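PDB 4F7K: laccase from Uncultured bacterium, which probably oxidises phenolic and related substrates at copper centres while reducing dioxygen to water, as laccases of the multicopper oxidase family do. Local coordinates for residues T23-L26 / G31-G34; Y101-R106 / Q110-L115; K207-D212 / V217-F222; S223-I226 / R232-I235. All coordinates share one frame; numbering follows the deposited sequence.

Contact 1: T23-L26 / G31-G34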
loop_
_atom_site.group_PDB
_atom_site.type_symbol
_atom_site.label_atom_id
_atom_site.label_comp_id
_atom_site.label_asym_id
_atom_site.label_seq_id
_atom_site.Cartn_x
_atom_site.Cartn_y
_atom_site.Cartn_z
ATOM N N THR A 23 -22.604 -0.850 -4.282
ATOM C CA THR A 23 -22.194 0.546 -4.242
ATOM C C THR A 23 -21.582 0.939 -5.595
ATOM O O THR A 23 -20.625 0.319 -6.035
ATOM C CB THR A 23 -21.130 0.771 -3.122
ATOM O OG1 THR A 23 -21.685 0.426 -1.837
ATOM C CG2 THR A 23 -20.642 2.235 -3.083
ATOM N N PRO A 24 -22.113 1.993 -6.233
ATOM C CA PRO A 24 -21.567 2.503 -7.489
ATOM C C PRO A 24 -20.317 3.298 -7.239
ATOM O O PRO A 24 -20.263 4.039 -6.263
ATOM C CB PRO A 24 -22.701 3.401 -8.045
ATOM C CG PRO A 24 -23.606 3.685 -6.849
ATOM C CD PRO A 24 -23.460 2.529 -5.931
ATOM N N MET A 25 -19.269 3.052 -8.033
ATOM C CA MET A 25 -18.059 3.838 -7.906
ATOM C C MET A 25 -17.180 3.744 -9.143
ATOM O O MET A 25 -17.622 3.213 -10.161
ATOM C CB MET A 25 -17.278 3.441 -6.649
ATOM C CG MET A 25 -17.006 1.972 -6.449
ATOM S SD MET A 25 -16.890 1.771 -4.624
ATOM C CE MET A 25 -15.488 2.776 -4.191
ATOM N N LEU A 26 -15.949 4.249 -9.047
ATOM C CA LEU A 26 -14.951 4.052 -10.133
ATOM C C LEU A 26 -14.066 2.898 -9.788
ATOM O O LEU A 26 -13.698 2.738 -8.646
ATOM C CB LEU A 26 -14.145 5.344 -10.451
ATOM C CG LEU A 26 -14.955 6.627 -10.727
ATOM C CD1 LEU A 26 -14.014 7.819 -10.908
ATOM C CD2 LEU A 26 -15.938 6.519 -11.938
ATOM N N GLY A 31 -14.580 -3.895 -11.798
ATOM C CA GLY A 31 -14.633 -4.089 -10.317
ATOM C C GLY A 31 -13.754 -3.142 -9.521
ATOM O O GLY A 31 -12.962 -2.396 -10.097
ATOM N N THR A 32 -13.931 -3.145 -8.200
ATOM C CA THR A 32 -12.993 -2.551 -7.260
ATOM C C THR A 32 -12.909 -3.436 -5.997
ATOM O O THR A 32 -13.918 -3.874 -5.490
ATOM C CB THR A 32 -13.292 -1.084 -6.883
ATOM O OG1 THR A 32 -12.291 -0.641 -5.949
ATOM C CG2 THR A 32 -14.638 -0.919 -6.239
ATOM N N PRO A 33 -11.705 -3.778 -5.541
ATOM C CA PRO A 33 -10.387 -3.484 -6.083
ATOM C C PRO A 33 -10.226 -3.866 -7.543
ATOM O O PRO A 33 -10.891 -4.759 -8.017
ATOM C CB PRO A 33 -9.441 -4.349 -5.214
ATOM C CG PRO A 33 -10.174 -4.441 -3.894
ATOM C CD PRO A 33 -11.637 -4.562 -4.300
ATOM N N GLY A 34 -9.307 -3.204 -8.249
ATOM C CA GLY A 34 -8.963 -3.680 -9.592
ATOM C C GLY A 34 -8.259 -5.036 -9.536
ATOM O O GLY A 34 -7.921 -5.551 -8.424
#

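Contact 2: Y101-R106 / Q110-L115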
loop_
_atom_site.group_PDB
_atom_site.type_symbol
_atom_site.label_atom_id
_atom_site.label_comp_id
_atom_site.label_asym_id
_atom_site.label_seq_id
_atom_site.Cartn_x
_atom_site.Cartn_y
_atom_site.Cartn_z
ATOM N N TYR A 101 -1.234 -0.250 -6.826
ATOM C CA TYR A 101 -1.344 0.807 -7.814
ATOM C C TYR A 101 -2.620 1.625 -7.573
ATOM O O TYR A 101 -3.632 1.104 -7.092
ATOM C CB TYR A 101 -1.302 0.166 -9.205
ATOM C CG TYR A 101 -2.467 -0.763 -9.507
ATOM C CD1 TYR A 101 -3.672 -0.252 -10.045
ATOM C CD2 TYR A 101 -2.373 -2.151 -9.305
ATOM C CE1 TYR A 101 -4.760 -1.099 -10.349
ATOM C CE2 TYR A 101 -3.458 -3.006 -9.620
ATOM C CZ TYR A 101 -4.651 -2.446 -10.140
ATOM O OH TYR A 101 -5.727 -3.235 -10.488
ATOM N N HIS A 102 -2.598 2.920 -7.856
ATOM C CA HIS A 102 -3.805 3.684 -7.624
ATOM C C HIS A 102 -3.797 4.926 -8.507
ATOM O O HIS A 102 -2.735 5.362 -8.946
ATOM C CB HIS A 102 -3.977 4.012 -6.122
ATOM C CG HIS A 102 -2.789 4.702 -5.529
ATOM N ND1 HIS A 102 -2.494 6.023 -5.784
ATOM C CD2 HIS A 102 -1.784 4.239 -4.749
ATOM C CE1 HIS A 102 -1.383 6.359 -5.159
ATOM N NE2 HIS A 102 -0.933 5.297 -4.518
ATOM N N SER A 103 -4.958 5.494 -8.788
ATOM C CA SER A 103 -4.961 6.758 -9.494
ATOM C C SER A 103 -4.072 7.760 -8.736
ATOM O O SER A 103 -3.988 7.744 -7.503
ATOM C CB SER A 103 -6.378 7.303 -9.716
ATOM O OG SER A 103 -6.810 8.104 -8.614
ATOM N N HIS A 104 -3.414 8.621 -9.494
ATOM C CA HIS A 104 -2.442 9.576 -8.938
ATOM C C HIS A 104 -3.055 10.548 -7.933
ATOM O O HIS A 104 -2.338 11.102 -7.099
ATOM C CB HIS A 104 -1.815 10.400 -10.069
ATOM C CG HIS A 104 -2.665 11.552 -10.499
ATOM N ND1 HIS A 104 -3.834 11.386 -11.233
ATOM C CD2 HIS A 104 -2.562 12.877 -10.239
ATOM C CE1 HIS A 104 -4.387 12.571 -11.439
ATOM N NE2 HIS A 104 -3.629 13.490 -10.856
ATOM N N ASN A 105 -4.365 10.791 -8.043
ATOM C CA ASN A 105 -5.029 11.764 -7.193
ATOM C C ASN A 105 -5.922 11.138 -6.109
ATOM O O ASN A 105 -6.727 11.836 -5.475
ATOM C CB ASN A 105 -5.840 12.754 -8.048
ATOM C CG ASN A 105 -6.929 12.082 -8.849
ATOM O OD1 ASN A 105 -7.117 10.855 -8.795
ATOM N ND2 ASN A 105 -7.642 12.881 -9.624
ATOM N N ARG A 106 -5.748 9.843 -5.871
ATOM C CA ARG A 106 -6.619 9.112 -4.948
ATOM C C ARG A 106 -6.727 9.683 -3.508
ATOM O O ARG A 106 -7.808 9.590 -2.844
ATOM C CB ARG A 106 -6.264 7.621 -4.933
ATOM C CG ARG A 106 -7.350 6.803 -4.259
ATOM C CD ARG A 106 -7.187 5.295 -4.370
ATOM N NE ARG A 106 -8.194 4.668 -3.505
ATOM C CZ ARG A 106 -7.906 4.191 -2.298
ATOM N NH1 ARG A 106 -6.638 4.213 -1.874
ATOM N NH2 ARG A 106 -8.858 3.667 -1.520
ATOM N N GLN A 110 -12.329 12.149 -3.850
ATOM C CA GLN A 110 -13.303 11.185 -3.377
ATOM C C GLN A 110 -13.807 10.269 -4.502
ATOM O O GLN A 110 -13.959 9.100 -4.257
ATOM C CB GLN A 110 -14.480 11.887 -2.649
ATOM C CG GLN A 110 -15.627 10.942 -2.109
ATOM C CD GLN A 110 -15.139 9.889 -1.090
ATOM O OE1 GLN A 110 -14.879 10.206 0.083
ATOM N NE2 GLN A 110 -15.030 8.634 -1.536
ATOM N N VAL A 111 -14.036 10.785 -5.711
ATOM C CA VAL A 111 -14.463 9.927 -6.841
ATOM C C VAL A 111 -13.498 8.792 -7.150
ATOM O O VAL A 111 -13.921 7.741 -7.644
ATOM C CB VAL A 111 -14.636 10.673 -8.218
ATOM C CG1 VAL A 111 -16.029 11.178 -8.394
ATOM C CG2 VAL A 111 -13.531 11.754 -8.472
ATOM N N ALA A 112 -12.210 9.009 -6.881
ATOM C CA ALA A 112 -11.182 7.999 -7.161
ATOM C C ALA A 112 -11.113 6.900 -6.075
ATOM O O ALA A 112 -10.194 6.037 -6.072
ATOM C CB ALA A 112 -9.829 8.688 -7.334
ATOM N N LYS A 113 -12.065 6.922 -5.142
ATOM C CA LYS A 113 -11.995 5.975 -4.013
ATOM C C LYS A 113 -11.707 4.512 -4.456
ATOM O O LYS A 113 -10.859 3.819 -3.875
ATOM C CB LYS A 113 -13.305 6.042 -3.229
ATOM C CG LYS A 113 -13.445 4.997 -2.161
ATOM C CD LYS A 113 -12.654 5.329 -0.941
ATOM C CE LYS A 113 -13.502 4.916 0.288
ATOM N NZ LYS A 113 -12.722 4.806 1.566
ATOM N N GLY A 114 -12.389 4.060 -5.503
ATOM C CA GLY A 114 -12.292 2.665 -5.931
ATOM C C GLY A 114 -11.152 2.343 -6.874
ATOM O O GLY A 114 -10.984 1.183 -7.292
ATOM N N LEU A 115 -10.380 3.365 -7.230
ATOM C CA LEU A 115 -9.403 3.259 -8.327
ATOM C C LEU A 115 -8.072 2.798 -7.749
ATOM O O LEU A 115 -7.148 3.564 -7.620
ATOM C CB LEU A 115 -9.221 4.602 -9.060
ATOM C CG LEU A 115 -10.353 5.064 -9.999
ATOM C CD1 LEU A 115 -10.102 6.436 -10.558
ATOM C CD2 LEU A 115 -10.537 4.069 -11.142
#

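Contact 3: K207-D212 / V217-F222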
loop_
_atom_site.group_PDB
_atom_site.type_symbol
_atom_site.label_atom_id
_atom_site.label_comp_id
_atom_site.label_asym_id
_atom_site.label_seq_id
_atom_site.Cartn_x
_atom_site.Cartn_y
_atom_site.Cartn_z
ATOM N N LYS A 207 4.585 -14.921 11.690
ATOM C CA LYS A 207 5.431 -13.731 11.778
ATOM C C LYS A 207 5.316 -12.773 10.606
ATOM O O LYS A 207 5.158 -13.197 9.457
ATOM C CB LYS A 207 6.912 -14.136 11.882
ATOM C CG LYS A 207 7.263 -15.142 12.960
ATOM C CD LYS A 207 7.284 -14.541 14.365
ATOM C CE LYS A 207 7.456 -15.681 15.414
ATOM N NZ LYS A 207 6.108 -16.145 15.930
ATOM N N VAL A 208 5.438 -11.478 10.909
ATOM C CA VAL A 208 5.694 -10.468 9.884
ATOM C C VAL A 208 7.030 -10.776 9.203
ATOM O O VAL A 208 8.041 -10.796 9.857
ATOM C CB VAL A 208 5.751 -9.029 10.465
ATOM C CG1 VAL A 208 6.005 -8.026 9.357
ATOM C CG2 VAL A 208 4.436 -8.667 11.173
ATOM N N VAL A 209 7.017 -10.979 7.891
ATOM C CA VAL A 209 8.230 -11.253 7.132
ATOM C C VAL A 209 8.660 -10.143 6.163
ATOM O O VAL A 209 9.797 -10.168 5.680
ATOM C CB VAL A 209 8.141 -12.598 6.378
ATOM C CG1 VAL A 209 7.970 -13.739 7.377
ATOM C CG2 VAL A 209 6.959 -12.555 5.342
ATOM N N ALA A 210 7.771 -9.192 5.875
ATOM C CA ALA A 210 8.125 -8.011 5.064
ATOM C C ALA A 210 7.300 -6.772 5.417
ATOM O O ALA A 210 6.179 -6.883 5.913
ATOM C CB ALA A 210 7.984 -8.318 3.553
ATOM N N LEU A 211 7.873 -5.597 5.174
ATOM C CA LEU A 211 7.101 -4.350 5.241
ATOM C C LEU A 211 7.302 -3.540 3.963
ATOM O O LEU A 211 8.444 -3.395 3.480
ATOM C CB LEU A 211 7.450 -3.519 6.476
ATOM C CG LEU A 211 7.385 -4.232 7.835
ATOM C CD1 LEU A 211 8.196 -3.479 8.892
ATOM C CD2 LEU A 211 5.944 -4.428 8.298
ATOM N N ASP A 212 6.192 -3.017 3.426
ATOM C CA ASP A 212 6.245 -2.205 2.210
ATOM C C ASP A 212 7.008 -2.893 1.057
ATOM O O ASP A 212 7.786 -2.273 0.327
ATOM C CB ASP A 212 6.803 -0.823 2.514
ATOM C CG ASP A 212 5.889 -0.012 3.450
ATOM O OD1 ASP A 212 4.804 -0.503 3.818
ATOM O OD2 ASP A 212 6.257 1.123 3.806
ATOM N N VAL A 217 15.152 -8.881 7.884
ATOM C CA VAL A 217 16.144 -9.900 8.220
ATOM C C VAL A 217 15.608 -10.936 9.211
ATOM O O VAL A 217 15.673 -12.144 8.945
ATOM C CB VAL A 217 17.497 -9.278 8.649
ATOM C CG1 VAL A 217 18.438 -10.338 9.252
ATOM C CG2 VAL A 217 18.165 -8.612 7.445
ATOM N N ASP A 218 15.059 -10.474 10.328
ATOM C CA ASP A 218 14.489 -11.412 11.292
ATOM C C ASP A 218 12.995 -11.220 11.421
ATOM O O ASP A 218 12.550 -10.165 11.839
ATOM C CB ASP A 218 15.177 -11.321 12.661
ATOM C CG ASP A 218 16.635 -11.703 12.596
ATOM O OD1 ASP A 218 16.944 -12.920 12.558
ATOM O OD2 ASP A 218 17.474 -10.780 12.580
ATOM N N PRO A 219 12.219 -12.255 11.055
ATOM C CA PRO A 219 10.758 -12.198 11.113
ATOM C C PRO A 219 10.290 -11.858 12.531
ATOM O O PRO A 219 10.931 -12.243 13.500
ATOM C CB PRO A 219 10.337 -13.609 10.700
ATOM C CG PRO A 219 11.501 -14.131 9.897
ATOM C CD PRO A 219 12.695 -13.578 10.604
ATOM N N GLN A 220 9.204 -11.102 12.639
ATOM C CA GLN A 220 8.816 -10.519 13.930
ATOM C C GLN A 220 7.405 -10.905 14.270
ATOM O O GLN A 220 6.599 -11.164 13.370
ATOM C CB GLN A 220 8.926 -8.984 13.885
ATOM C CG GLN A 220 10.241 -8.505 13.270
ATOM C CD GLN A 220 10.351 -7.000 13.093
ATOM O OE1 GLN A 220 9.392 -6.313 12.686
ATOM N NE2 GLN A 220 11.552 -6.474 13.373
ATOM N N GLU A 221 7.107 -10.928 15.566
ATOM C CA GLU A 221 5.735 -11.108 16.046
ATOM C C GLU A 221 4.840 -10.068 15.376
ATOM O O GLU A 221 5.284 -8.958 15.054
ATOM C CB GLU A 221 5.657 -10.988 17.576
ATOM C CG GLU A 221 6.736 -11.761 18.361
ATOM C CD GLU A 221 6.894 -13.228 17.930
ATOM O OE1 GLU A 221 5.883 -13.876 17.545
ATOM O OE2 GLU A 221 8.047 -13.737 17.987
ATOM N N PHE A 222 3.585 -10.433 15.135
ATOM C CA PHE A 222 2.681 -9.522 14.433
ATOM C C PHE A 222 1.781 -8.767 15.422
ATOM O O PHE A 222 1.086 -7.835 15.052
ATOM C CB PHE A 222 1.906 -10.215 13.312
ATOM C CG PHE A 222 1.227 -11.497 13.714
ATOM C CD1 PHE A 222 0.206 -11.505 14.667
ATOM C CD2 PHE A 222 1.579 -12.693 13.102
ATOM C CE1 PHE A 222 -0.443 -12.687 15.015
ATOM C CE2 PHE A 222 0.935 -13.881 13.431
ATOM C CZ PHE A 222 -0.077 -13.877 14.398
#

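Contact 4: S223-I226 / R232-I235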
loop_
_atom_site.group_PDB
_atom_site.type_symbol
_atom_site.label_atom_id
_atom_site.label_comp_id
_atom_site.label_asym_id
_atom_site.label_seq_id
_atom_site.Cartn_x
_atom_site.Cartn_y
_atom_site.Cartn_z
ATOM N N SER A 223 1.828 -9.172 16.685
ATOM C CA SER A 223 1.175 -8.447 17.763
ATOM C C SER A 223 1.557 -6.960 17.775
ATOM O O SER A 223 2.712 -6.602 17.540
ATOM C CB SER A 223 1.538 -9.084 19.103
ATOM O OG SER A 223 0.855 -8.425 20.147
ATOM N N GLY A 224 0.572 -6.102 18.048
ATOM C CA GLY A 224 0.755 -4.657 17.974
ATOM C C GLY A 224 0.919 -4.076 16.570
ATOM O O GLY A 224 1.175 -2.893 16.443
ATOM N N LEU A 225 0.761 -4.884 15.513
ATOM C CA LEU A 225 0.900 -4.377 14.125
ATOM C C LEU A 225 0.012 -3.168 13.834
ATOM O O LEU A 225 -1.197 -3.203 14.087
ATOM C CB LEU A 225 0.614 -5.458 13.072
ATOM C CG LEU A 225 0.777 -5.082 11.586
ATOM C CD1 LEU A 225 2.235 -4.814 11.188
ATOM C CD2 LEU A 225 0.198 -6.217 10.725
ATOM N N ILE A 226 0.622 -2.108 13.303
ATOM C CA ILE A 226 -0.128 -0.954 12.832
ATOM C C ILE A 226 0.211 -0.644 11.390
ATOM O O ILE A 226 1.387 -0.617 11.031
ATOM C CB ILE A 226 0.181 0.314 13.661
ATOM C CG1 ILE A 226 -0.227 0.121 15.120
ATOM C CG2 ILE A 226 -0.538 1.508 13.065
ATOM C CD1 ILE A 226 0.598 0.964 16.113
ATOM N N ARG A 232 2.135 -1.643 3.790
ATOM C CA ARG A 232 1.909 -3.071 3.627
ATOM C C ARG A 232 2.687 -3.839 4.680
ATOM O O ARG A 232 3.778 -3.392 5.130
ATOM C CB ARG A 232 2.401 -3.518 2.247
ATOM C CG ARG A 232 1.431 -3.287 1.140
ATOM C CD ARG A 232 1.680 -1.982 0.403
ATOM N NE ARG A 232 2.952 -2.017 -0.292
ATOM C CZ ARG A 232 3.848 -1.040 -0.272
ATOM N NH1 ARG A 232 3.583 0.089 0.365
ATOM N NH2 ARG A 232 5.006 -1.186 -0.922
ATOM N N ALA A 233 2.158 -4.999 5.066
ATOM C CA ALA A 233 2.957 -5.944 5.814
ATOM C C ALA A 233 2.655 -7.334 5.284
ATOM O O ALA A 233 1.498 -7.660 5.081
ATOM C CB ALA A 233 2.704 -5.866 7.301
ATOM N N ASP A 234 3.700 -8.126 5.040
ATOM C CA ASP A 234 3.528 -9.543 4.689
ATOM C C ASP A 234 3.610 -10.425 5.947
ATOM O O ASP A 234 4.498 -10.276 6.761
ATOM C CB ASP A 234 4.604 -10.004 3.677
ATOM C CG ASP A 234 4.193 -9.794 2.224
ATOM O OD1 ASP A 234 3.276 -8.975 1.938
ATOM O OD2 ASP A 234 4.777 -10.469 1.345
ATOM N N ILE A 235 2.687 -11.361 6.081
ATOM C CA ILE A 235 2.673 -12.267 7.206
ATOM C C ILE A 235 2.665 -13.706 6.706
ATOM O O ILE A 235 1.875 -14.081 5.840
ATOM C CB ILE A 235 1.478 -11.999 8.136
ATOM C CG1 ILE A 235 1.787 -10.769 9.008
ATOM C CG2 ILE A 235 1.160 -13.217 9.013
ATOM C CD1 ILE A 235 0.627 -9.988 9.419
#

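Contact 1: T23-L26 / G31-G34
Met-25 and Thr-32 meet through their aliphatic parts, the methyl CG2 of Thr-32 resting against the thioether chain of Met-25. The nearest approach is Met-25 CG to Thr-32 CG2 at 3.7 Å, and the sulfur SD of Met-25 follows at 3.9 Å from the same methyl. The two side chains cross at about a right angle, so the touch is local, and the area buried between the segments is only about 101 Å². A flexible, unbranched methionine suits this place: chi1 of 51° sets CG between the backbone N and the carbonyl carbon, where it meets the threonine methyl, while CE turns toward Gly-114. Leu-26 adds a looser touch by its backbone, Leu-26 O lying 4.2 Å from Thr-32 CB.

What positions Thr-32 lies one shell out. Its OG1 bonds to the carbonyl oxygen of Gly-114, while CG2 is left for Met-25; threonine thus serves a polar and an apolar neighbour at once. Residues 23-26 form part of an outermost strand, paired antiparallel with strand 4-13 through Met-25 and Val-11. Residues 31-34 belong to the loop leading to strand 37-40, and from this loop Gly-34 makes a backbone hydrogen bond with Tyr-116 of strand 116-122.

Contact 2: Y101-R106 / Q110-L115
Arg-106 reaches Lys-113 because its side chain leaves the backbone with CG opposite N (chi1 -166°) and then runs extended to NE. NE and NH2 grip one carbonyl oxygen side-on: Arg-106 NE to Lys-113 O is 2.8 Å and Arg-106 NH2 to Lys-113 O is 3.1 Å. The oxygen lies near the guanidinium plane, but NE approaches from above the carbonyl plane and NH2 within it. NH1 is held by Val-191 O, so arginine, with donors on several sides, ties in a second loop. With an alanine here, Lys-113 O is likely to lose both donors and the 110-115 loop to shift from the turn.

Ser-103 is the other anchor. Its backbone N donates to Leu-115 O at 3.1 Å, and its OG bonds to Asn-105 OD1 at 2.8 Å, steadying the type I turn from Ser-103 to Arg-106. The small CB of Ala-112 suits its close approach, 3.3 Å from Ser-103 OG. His-102 ND1 donates to Ser-103 O at 2.9 Å, fixing that ring; His-Ser-His here matches the His-X-His motifs that supply copper ligands in multicopper oxidases.

Strand 97-103 thus leads through this loop into its antiparallel neighbour 116-122, with Leu-115 packing on Leu-26 and Phe-28 of strand 23-28.

Contact 3: K207-D212 / V217-F222
Lys-207 can be followed outward along residues 219-221. Its CB lies 3.7 Å from Pro-219 CB, the two side chains crossing at about a right angle, and 3.3 Å from Gln-220 O. CD then turns toward the carboxylate, CE lies close to both oxygens of Glu-221, and NZ ends in a salt bridge to Glu-221 OE1 at 2.8 Å, met on the syn side and 19° out of the carboxylate plane. Bends at chi2 (-76°) and chi4 lay the chain beside Glu-221, pointing the same way. Lysine suits the place because its methylenes lie on proline while its amine meets the acid; a methionine in its place would probably leave the carboxylate of Glu-221 without this charged mate.

Behind this salt bridge, Val-208 and Gln-220 form an antiparallel hydrogen-bonded pair: Val-208 N to Gln-220 O is 2.7 Å and Gln-220 N to Val-208 O is 3.0 Å. The methyl CG2 of Val-208 packs on Phe-222 CB at 3.7 Å.

Strands 204-211 and 214-220 make a beta hairpin at one edge of a six-stranded sheet. Between strand 204-211 and its other neighbour, 232-239, Val-209 and Ala-210 face Asp-234 in a classic beta bulge, within the cupredoxin-like fold expected of a multicopper oxidase.

Contact 4: S223-I226 / R232-I235
Leu-225 makes this contact by itself from the 223-226 side, its two methyls parting to meet two residues of strand 232-239. CD2 reaches Ile-235 CD1 at 4.0 Å, the two side chains approaching tip to tip, while CD1 lies over the methyl of Ala-233, 4.1 Å from Ala-233 CB. A chi1 of -178° carries CG toward the strand, opposite the backbone N, and chi2 near 68° spreads the two methyls. Leucine suits this position because its branch point comes one carbon beyond CB, far enough from its own backbone to bridge a CA-CA distance of 8.7 Å to Ala-233. Ala-233 presents only a methyl and so admits CD1, whereas Ile-235 sends its longer CG1-CD1 arm up to CD2. Leu-188 of strand 183-190 touches both Leu-225 and Ile-235.

The other side of the loop is much looser. Ser-223, Gly-224 and Ile-226 are exposed and do not touch 232-235; Gly-224 takes a positive phi of 70°, a conformation that favours glycine, and its N bonds to the carboxylate of Glu-200. Only about 93 Å² is buried in all.

Through its backbone Leu-225 pairs with Val-199 on strand 197-202 of a four-stranded sheet, while its side chain packs onto strands 232-239 and 183-190 of the six-stranded one. An apolar layer between two facing sheets is the hallmark of a beta sandwich, consistent with the cupredoxin-like domains of multicopper oxidases.

Overall arrangement
From the N terminus, contact 1 closes a short loop between strand 23-28 and the approach to strand 37-40, and contact 2 then closes the connection from strand 97-103 to 116-122. Their centres are 10 Å apart and they touch directly, Leu-26 CD1 packing on Val-111 O. Much later, contact 3 closes the hairpin 204-211/214-220 and contact 4 the following loop back to strand 232-239. These two also touch, since strands 204-211 and 232-239 are sheet neighbours: Val-209 N lies 2.8 Å from Asp-234 O. All four follow in series, without nesting or crossing. Contacts 1 and 2 join strands 23-28, 97-103 and 116-122; contacts 3 and 4 join the hairpin to strand 232-239.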